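Polysialic acid O-acetyltransferase (PDB 3JQY) transfers acetyl groups from acetyl-CoA to the O7 or O9 hydroxyls of capsular polysialic acid. Local coordinates at residues B[159-165]-B[178-184]; B[101-107]-B[122-128]; B[136-142]-B[172-178]. All coordinates share one frame; numbering follows the deposited sequence.

Interaction 1. Residues B[159-165]-B[178-184]; sequences NWAKDII and IMKGVSV
Lys-180 runs alongside the backbone of 159-162 with its aliphatic chain. CB meets the carbonyl O of Lys-162, and CD lies 3.5 Å from Trp-160 O. CG sits between the backbone N and the carbonyl carbon (chi1 68°), which turns the chain back along Trp-160 and Asn-159. CE then reaches CB of Asn-159. A bend at the last torsion carries NZ to a salt bridge with Asp-145. The amide of Asn-159 is held as well: ND2 gives hydrogen bonds to Asp-145 and to His-147 O, and OD1 accepts from Ile-149 N.

Ile-164 lies against the start of the turn 179-182. CG1 stands beside its own backbone N (chi1 -67°). This puts it 3.4 Å from Met-179 O, while CD1 rests on Ile-178 O at 3.5 Å. The other branch, CG2, meets CG2 of Ile-178 at 3.8 Å, the two side chains crossing at a slant.

The turn is type II, with Gly-181 at positive phi. A CB there would crowd CB of Lys-162. Past the turn the strands pair in parallel: Ile-165 N bonds Val-182 O at 3.0 Å, and Val-184 N bonds Ile-165 O at 2.9 Å.

Lys-180 and Asp-145 probably bind acetyl-CoA, as in related enzymes. The chemistry is consistent with a preset site at this corner of the left-handed beta-helix, where Asp-145 probably fixes the ammonium group and Asn-159 steadies Asp-145.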
# COMPACT_ATOMS: atom_id res chain seq x y z
N ASN B 159 -19.10 -8.53 13.65
CA ASN B 159 -17.79 -8.72 13.02
C ASN B 159 -16.83 -9.48 13.93
O ASN B 159 -15.68 -9.08 14.11
CB ASN B 159 -17.16 -7.38 12.62
CG ASN B 159 -16.73 -6.55 13.82
OD1 ASN B 159 -17.30 -6.67 14.91
ND2 ASN B 159 -15.71 -5.72 13.63
N TRP B 160 -17.32 -10.57 14.52
CA TRP B 160 -16.48 -11.44 15.32
C TRP B 160 -15.29 -11.94 14.48
O TRP B 160 -15.42 -12.14 13.27
CB TRP B 160 -17.28 -12.64 15.85
CG TRP B 160 -18.35 -12.27 16.85
CD1 TRP B 160 -19.70 -12.25 16.65
CD2 TRP B 160 -18.14 -11.88 18.22
NE1 TRP B 160 -20.35 -11.87 17.80
CE2 TRP B 160 -19.41 -11.63 18.78
CE3 TRP B 160 -17.01 -11.70 19.01
CZ2 TRP B 160 -19.58 -11.23 20.10
CZ3 TRP B 160 -17.17 -11.31 20.33
CH2 TRP B 160 -18.45 -11.07 20.86
N ALA B 161 -14.15 -12.14 15.12
CA ALA B 161 -12.98 -12.69 14.44
C ALA B 161 -13.32 -14.04 13.84
O ALA B 161 -14.13 -14.80 14.39
CB ALA B 161 -11.81 -12.81 15.41
N LYS B 162 -12.69 -14.35 12.70
CA LYS B 162 -12.90 -15.62 12.00
C LYS B 162 -11.58 -16.13 11.42
O LYS B 162 -10.75 -15.34 10.96
CB LYS B 162 -13.94 -15.44 10.89
CG LYS B 162 -15.31 -15.01 11.39
CD LYS B 162 -16.37 -15.12 10.30
CE LYS B 162 -17.75 -14.76 10.83
NZ LYS B 162 -18.05 -15.45 12.12
N ASP B 163 -11.40 -17.45 11.44
CA ASP B 163 -10.14 -18.08 11.04
C ASP B 163 -9.70 -17.74 9.62
O ASP B 163 -10.52 -17.59 8.71
CB ASP B 163 -10.23 -19.61 11.13
CG ASP B 163 -10.46 -20.11 12.55
OD1 ASP B 163 -10.42 -19.33 13.51
OD2 ASP B 163 -10.68 -21.33 12.68
N ILE B 164 -8.39 -17.66 9.42
CA ILE B 164 -7.82 -17.59 8.08
C ILE B 164 -7.05 -18.87 7.82
O ILE B 164 -6.25 -19.30 8.65
CB ILE B 164 -6.88 -16.37 7.91
CG1 ILE B 164 -7.69 -15.08 7.98
CG2 ILE B 164 -6.15 -16.45 6.58
CD1 ILE B 164 -6.86 -13.83 8.22
N ILE B 165 -7.30 -19.50 6.68
CA ILE B 165 -6.68 -20.78 6.37
C ILE B 165 -6.07 -20.74 4.98
O ILE B 165 -6.79 -20.74 3.97
CB ILE B 165 -7.70 -21.94 6.44
CG1 ILE B 165 -8.41 -21.94 7.80
CG2 ILE B 165 -7.01 -23.28 6.21
CD1 ILE B 165 -7.49 -22.04 8.99
N ILE B 178 -5.05 -10.44 3.65
CA ILE B 178 -6.10 -11.44 3.67
C ILE B 178 -6.93 -11.19 4.93
O ILE B 178 -6.40 -11.16 6.04
CB ILE B 178 -5.52 -12.86 3.65
CG1 ILE B 178 -4.73 -13.08 2.36
CG2 ILE B 178 -6.63 -13.89 3.76
CD1 ILE B 178 -4.20 -14.48 2.20
N MET B 179 -8.23 -10.97 4.74
CA MET B 179 -9.11 -10.59 5.85
C MET B 179 -9.79 -11.79 6.53
O MET B 179 -9.57 -12.94 6.13
CB MET B 179 -10.16 -9.58 5.37
CG MET B 179 -9.57 -8.30 4.78
SD MET B 179 -8.33 -7.54 5.87
CE MET B 179 -8.30 -5.87 5.22
N LYS B 180 -10.59 -11.52 7.55
CA LYS B 180 -11.07 -12.60 8.41
C LYS B 180 -11.98 -13.59 7.67
O LYS B 180 -12.74 -13.21 6.77
CB LYS B 180 -11.78 -12.05 9.65
CG LYS B 180 -13.11 -11.35 9.36
CD LYS B 180 -13.63 -10.69 10.63
CE LYS B 180 -14.90 -9.90 10.37
NZ LYS B 180 -14.69 -8.82 9.36
N GLY B 181 -11.88 -14.85 8.06
CA GLY B 181 -12.79 -15.88 7.58
C GLY B 181 -12.46 -16.40 6.20
O GLY B 181 -13.23 -17.15 5.61
N VAL B 182 -11.30 -16.00 5.67
CA VAL B 182 -10.94 -16.39 4.31
C VAL B 182 -10.10 -17.67 4.27
O VAL B 182 -9.14 -17.83 5.03
CB VAL B 182 -10.16 -15.25 3.60
CG1 VAL B 182 -9.56 -15.75 2.29
CG2 VAL B 182 -11.07 -14.07 3.35
N SER B 183 -10.49 -18.57 3.38
CA SER B 183 -9.68 -19.74 3.04
C SER B 183 -9.16 -19.56 1.62
O SER B 183 -9.88 -19.10 0.74
CB SER B 183 -10.53 -21.01 3.10
OG SER B 183 -10.89 -21.31 4.43
N VAL B 184 -7.90 -19.93 1.40
CA VAL B 184 -7.30 -19.94 0.07
C VAL B 184 -6.89 -21.37 -0.28
O VAL B 184 -6.07 -21.97 0.42
CB VAL B 184 -6.07 -19.03 -0.03
CG1 VAL B 184 -5.47 -19.12 -1.42
CG2 VAL B 184 -6.45 -17.59 0.29

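Interaction 2. Residues B[101-107]-B[122-128]; sequences TKGSKVI and TDKCNVT
Strands 105-107 and 126-128 run parallel, their axes 4.8 Å apart at the closest and with 1° between their directions. They are successive rungs on one side of the left-handed beta-helix of the hexapeptide-repeat acyltransferases. Lys-105 O takes Val-127 N at 2.9 Å, and Val-127 O takes Ile-107 N. The turns before them also stack, and Thr-101 O accepts Lys-124 N in a nearly straight bond.

Ser-104 joins the two turns. Its OG stands beside its own backbone N (chi1 -65°), where it donates to Thr-101 O and accepts Cys-125 N at 3.1 Å. Thr-101 O therefore has two donors. Thr-122 OG1 receives Thr-101 N at 2.9 Å and is also bonded to Val-99 O. Its methyl CG2 turns to CG2 of Val-106 on the buried face.

On the outer face, the side chains of Lys-105 and Asn-126 run alongside each other in the same direction. Asn-126 ND2 comes 3.2 Å from Lys-105 CB, and a water links this ND2, weakly, to Gly-103 O. Lys-124 bends at its third and fourth torsions and folds back over the preceding coil. Its NZ donates to Lys-102 O at 2.7 Å, tilted 35° from the carbonyl plane.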
# COMPACT_ATOMS: atom_id res chain seq x y z
N THR B 101 -3.55 -13.79 20.23
CA THR B 101 -4.30 -13.05 21.24
C THR B 101 -5.48 -13.85 21.77
O THR B 101 -6.29 -14.36 21.00
CB THR B 101 -4.84 -11.73 20.65
OG1 THR B 101 -3.75 -10.88 20.26
CG2 THR B 101 -5.70 -11.00 21.67
N LYS B 102 -5.55 -13.96 23.07
CA LYS B 102 -6.69 -14.55 23.72
C LYS B 102 -7.14 -15.93 23.28
O LYS B 102 -8.29 -16.18 23.04
CB LYS B 102 -7.85 -13.60 23.66
CG LYS B 102 -7.65 -12.39 24.48
CD LYS B 102 -8.65 -11.33 24.15
CE LYS B 102 -8.64 -10.33 25.15
NZ LYS B 102 -8.19 -9.07 24.69
N GLY B 103 -6.18 -16.81 23.22
CA GLY B 103 -6.46 -18.20 22.90
C GLY B 103 -6.48 -18.48 21.42
O GLY B 103 -7.34 -19.21 20.93
N SER B 104 -5.53 -17.89 20.69
CA SER B 104 -5.44 -18.12 19.25
C SER B 104 -4.36 -19.16 18.94
O SER B 104 -3.46 -19.39 19.74
CB SER B 104 -5.11 -16.81 18.53
OG SER B 104 -6.17 -15.87 18.68
N LYS B 105 -4.48 -19.78 17.77
CA LYS B 105 -3.47 -20.70 17.26
C LYS B 105 -2.94 -20.19 15.93
O LYS B 105 -3.71 -19.84 15.04
CB LYS B 105 -4.07 -22.09 17.06
CG LYS B 105 -4.60 -22.75 18.32
CD LYS B 105 -5.02 -24.19 18.02
CE LYS B 105 -6.05 -24.69 19.02
NZ LYS B 105 -5.54 -24.72 20.41
N VAL B 106 -1.62 -20.14 15.79
CA VAL B 106 -1.02 -19.72 14.53
C VAL B 106 -0.05 -20.83 14.16
O VAL B 106 0.83 -21.16 14.94
CB VAL B 106 -0.29 -18.38 14.65
CG1 VAL B 106 0.40 -18.02 13.33
CG2 VAL B 106 -1.28 -17.28 15.05
N ILE B 107 -0.23 -21.40 12.98
CA ILE B 107 0.59 -22.51 12.52
C ILE B 107 1.15 -22.20 11.15
O ILE B 107 0.43 -21.75 10.27
CB ILE B 107 -0.22 -23.83 12.41
CG1 ILE B 107 -1.01 -24.10 13.70
CG2 ILE B 107 0.70 -25.00 12.06
CD1 ILE B 107 -0.16 -24.14 14.94
N THR B 122 -4.78 -11.70 15.41
CA THR B 122 -5.80 -12.67 15.82
C THR B 122 -6.63 -12.17 16.99
O THR B 122 -6.34 -11.13 17.58
CB THR B 122 -5.15 -13.99 16.27
OG1 THR B 122 -4.27 -13.73 17.37
CG2 THR B 122 -4.37 -14.64 15.15
N ASP B 123 -7.67 -12.93 17.32
CA ASP B 123 -8.43 -12.73 18.55
C ASP B 123 -9.29 -13.96 18.79
O ASP B 123 -10.36 -14.10 18.19
CB ASP B 123 -9.30 -11.47 18.47
CG ASP B 123 -10.03 -11.17 19.76
OD1 ASP B 123 -9.86 -11.93 20.74
OD2 ASP B 123 -10.78 -10.17 19.80
N LYS B 124 -8.81 -14.85 19.66
CA LYS B 124 -9.47 -16.12 19.92
C LYS B 124 -9.86 -16.80 18.62
O LYS B 124 -11.01 -17.20 18.43
CB LYS B 124 -10.69 -15.93 20.83
CG LYS B 124 -11.27 -17.25 21.34
CD LYS B 124 -12.28 -17.03 22.47
CE LYS B 124 -11.67 -17.28 23.85
NZ LYS B 124 -10.68 -16.23 24.27
N CYS B 125 -8.90 -16.91 17.71
CA CYS B 125 -9.15 -17.57 16.44
C CYS B 125 -7.87 -18.16 15.88
O CYS B 125 -6.83 -18.14 16.54
CB CYS B 125 -9.80 -16.61 15.44
SG CYS B 125 -8.76 -15.23 14.92
N ASN B 126 -7.94 -18.71 14.68
CA ASN B 126 -6.81 -19.47 14.15
C ASN B 126 -6.34 -18.91 12.83
O ASN B 126 -7.15 -18.55 11.98
CB ASN B 126 -7.19 -20.94 13.98
CG ASN B 126 -7.71 -21.55 15.27
OD1 ASN B 126 -8.66 -22.33 15.26
ND2 ASN B 126 -7.08 -21.20 16.38
N VAL B 127 -5.02 -18.83 12.66
CA VAL B 127 -4.46 -18.49 11.37
C VAL B 127 -3.48 -19.60 11.01
O VAL B 127 -2.59 -19.92 11.79
CB VAL B 127 -3.77 -17.12 11.37
CG1 VAL B 127 -3.03 -16.90 10.06
CG2 VAL B 127 -4.80 -16.01 11.60
N THR B 128 -3.67 -20.20 9.84
CA THR B 128 -2.88 -21.35 9.44
C THR B 128 -2.32 -21.15 8.04
O THR B 128 -3.04 -20.70 7.14
CB THR B 128 -3.74 -22.62 9.42
OG1 THR B 128 -4.14 -22.95 10.76
CG2 THR B 128 -2.96 -23.79 8.83
O HOH W 1 -3.40 -10.08 17.45
O HOH W 2 -8.37 -20.66 18.65
O HOH W 3 -4.16 -22.62 13.42

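Interaction 3. Residues B[136-142]-B[172-178]; sequences ARDVILR and VGRNVSI
Val-139 packs on Val-172 from the inner face of its strand. Its CB lies 4.1 Å from Val-176 O. CG1, anti to the backbone N (chi1 172°), touches CG1 of Val-172 at 3.9 Å and Val-176 O at 4.0 Å. CG2 meets the same Val-172 methyl and comes 3.4 Å from Gly-173 O. That oxygen is buried and has no polar partner. With an alanine here both methyls go, which would probably open a gap beside Val-172 CG1 and leave Gly-173 O without its apolar cover from this residue.

Further along this face, CD2 of Leu-141 meets CB and CD1 of Ile-178, both at 3.8 Å. The two side chains extend together into the interior. Such stacked aliphatic residues fill the inside of a left-handed beta-helix, and 139-142 and 176-178 are neighbouring rungs of one wall. The backbones are parallel. Ile-140 N bonds Val-176 O, Ile-178 N bonds Ile-140 O at 2.8 Å, and Arg-142 N bonds Ile-178 O.

The outer face is mixed. Ser-177 OG touches Ile-140 CB at 3.6 Å and shares with Arg-142 NE a water that lies in the guanidinium plane, at its edge. Another water joins Asp-138 OD2 to Arg-174 NE. The extended chain of Arg-174 carries its tip to a salt bridge with Glu-119 of the third subunit, while Tyr-192 of the second subunit packs on Ile-140, Arg-142 and Ser-177.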
# COMPACT_ATOMS: atom_id res chain seq x y z
N ALA B 136 5.04 -13.50 -0.14
CA ALA B 136 5.92 -12.39 -0.49
C ALA B 136 5.98 -11.35 0.63
O ALA B 136 5.42 -11.56 1.71
CB ALA B 136 5.45 -11.73 -1.78
N ARG B 137 6.66 -10.24 0.37
CA ARG B 137 6.82 -9.20 1.38
C ARG B 137 5.51 -8.47 1.63
O ARG B 137 4.64 -8.40 0.75
CB ARG B 137 7.91 -8.21 0.96
CG ARG B 137 9.29 -8.84 0.90
CD ARG B 137 10.39 -7.80 0.80
NE ARG B 137 11.71 -8.41 0.99
CZ ARG B 137 12.80 -7.76 1.38
NH1 ARG B 137 12.73 -6.46 1.64
NH2 ARG B 137 13.95 -8.40 1.52
N ASP B 138 5.39 -7.91 2.83
CA ASP B 138 4.25 -7.07 3.20
C ASP B 138 2.92 -7.78 3.04
O ASP B 138 1.99 -7.24 2.44
CB ASP B 138 4.27 -5.76 2.40
CG ASP B 138 5.51 -4.93 2.68
OD1 ASP B 138 5.97 -4.94 3.83
OD2 ASP B 138 6.00 -4.27 1.75
N VAL B 139 2.84 -8.99 3.57
CA VAL B 139 1.58 -9.72 3.60
C VAL B 139 0.99 -9.69 5.00
O VAL B 139 1.66 -10.06 5.96
CB VAL B 139 1.76 -11.18 3.16
CG1 VAL B 139 0.48 -11.97 3.39
CG2 VAL B 139 2.17 -11.23 1.69
N ILE B 140 -0.26 -9.24 5.10
CA ILE B 140 -0.96 -9.15 6.37
C ILE B 140 -2.10 -10.16 6.42
O ILE B 140 -2.95 -10.19 5.53
CB ILE B 140 -1.55 -7.74 6.60
CG1 ILE B 140 -0.43 -6.69 6.60
CG2 ILE B 140 -2.33 -7.69 7.91
CD1 ILE B 140 -0.94 -5.26 6.63
N LEU B 141 -2.10 -11.01 7.44
CA LEU B 141 -3.23 -11.91 7.66
C LEU B 141 -4.03 -11.37 8.85
O LEU B 141 -3.60 -11.51 10.00
CB LEU B 141 -2.76 -13.34 7.91
CG LEU B 141 -1.77 -13.91 6.88
CD1 LEU B 141 -1.39 -15.36 7.20
CD2 LEU B 141 -2.34 -13.81 5.46
N ARG B 142 -5.16 -10.73 8.57
CA ARG B 142 -5.91 -9.99 9.59
C ARG B 142 -7.20 -10.71 9.97
O ARG B 142 -8.25 -10.47 9.36
CB ARG B 142 -6.20 -8.56 9.12
CG ARG B 142 -6.68 -7.63 10.23
CD ARG B 142 -7.01 -6.22 9.71
NE ARG B 142 -5.85 -5.54 9.15
CZ ARG B 142 -4.88 -4.97 9.86
NH1 ARG B 142 -4.92 -5.00 11.19
NH2 ARG B 142 -3.86 -4.37 9.25
N VAL B 172 1.21 -16.20 -2.16
CA VAL B 172 0.59 -14.93 -1.82
C VAL B 172 1.55 -13.81 -2.23
O VAL B 172 2.69 -13.75 -1.78
CB VAL B 172 0.20 -14.80 -0.34
CG1 VAL B 172 -0.48 -13.45 -0.08
CG2 VAL B 172 -0.75 -15.94 0.06
N GLY B 173 1.08 -12.95 -3.12
CA GLY B 173 1.88 -11.87 -3.67
C GLY B 173 2.17 -10.74 -2.71
O GLY B 173 1.63 -10.68 -1.60
N ARG B 174 3.03 -9.83 -3.16
CA ARG B 174 3.47 -8.71 -2.36
C ARG B 174 2.35 -7.71 -2.06
O ARG B 174 1.46 -7.48 -2.89
CB ARG B 174 4.63 -8.02 -3.08
CG ARG B 174 5.06 -6.69 -2.52
CD ARG B 174 6.20 -6.15 -3.38
NE ARG B 174 6.50 -4.75 -3.11
CZ ARG B 174 7.26 -3.98 -3.88
NH1 ARG B 174 7.81 -4.48 -4.99
NH2 ARG B 174 7.48 -2.72 -3.54
N ASN B 175 2.37 -7.12 -0.89
CA ASN B 175 1.46 -6.08 -0.53
C ASN B 175 0.00 -6.52 -0.58
O ASN B 175 -0.78 -5.89 -1.18
CB ASN B 175 1.66 -4.84 -1.41
CG ASN B 175 0.95 -3.64 -0.88
OD1 ASN B 175 0.67 -3.53 0.28
ND2 ASN B 175 0.65 -2.71 -1.77
N VAL B 176 -0.26 -7.58 0.16
CA VAL B 176 -1.58 -8.21 0.16
C VAL B 176 -2.10 -8.28 1.58
O VAL B 176 -1.33 -8.55 2.49
CB VAL B 176 -1.49 -9.66 -0.34
CG1 VAL B 176 -2.74 -10.46 0.07
CG2 VAL B 176 -1.29 -9.71 -1.84
N SER B 177 -3.39 -8.03 1.77
CA SER B 177 -4.06 -8.35 3.03
C SER B 177 -5.06 -9.45 2.77
O SER B 177 -5.83 -9.41 1.79
CB SER B 177 -4.78 -7.14 3.60
OG SER B 177 -3.87 -6.25 4.22
N ILE B 178 -5.05 -10.44 3.65
CA ILE B 178 -6.10 -11.44 3.67
C ILE B 178 -6.93 -11.19 4.93
O ILE B 178 -6.40 -11.16 6.04
CB ILE B 178 -5.52 -12.86 3.65
CG1 ILE B 178 -4.73 -13.08 2.36
CG2 ILE B 178 -6.63 -13.89 3.76
CD1 ILE B 178 -4.20 -14.48 2.20
O HOH W 4 0.27 -5.09 2.82
O HOH W 5 5.21 -3.78 -0.89
O HOH W 6 -4.83 -5.25 6.63

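From the N terminus, interaction 2 comes first. It closes a loop of 14 residues, which with its flanking segments makes one coil of the beta-helix. Interaction 3 opens next, at 136-142. Before its second segment arrives, interaction 1 opens at 159-165. Segment 172-178 closes interaction 3 over 29 intervening residues, and 178-184 then closes interaction 1, so interactions 1 and 3 cross and share Ile-178. Interactions 1 and 2 lie on the same wall, where strands 126-129 and 164-166 are neighbours; Asp-163 OD1 probably bonds Asn-126 N. Interaction 3 lies on a second wall. Ile-164 and Val-127 meet Leu-141 in the interior and so tie the two walls together.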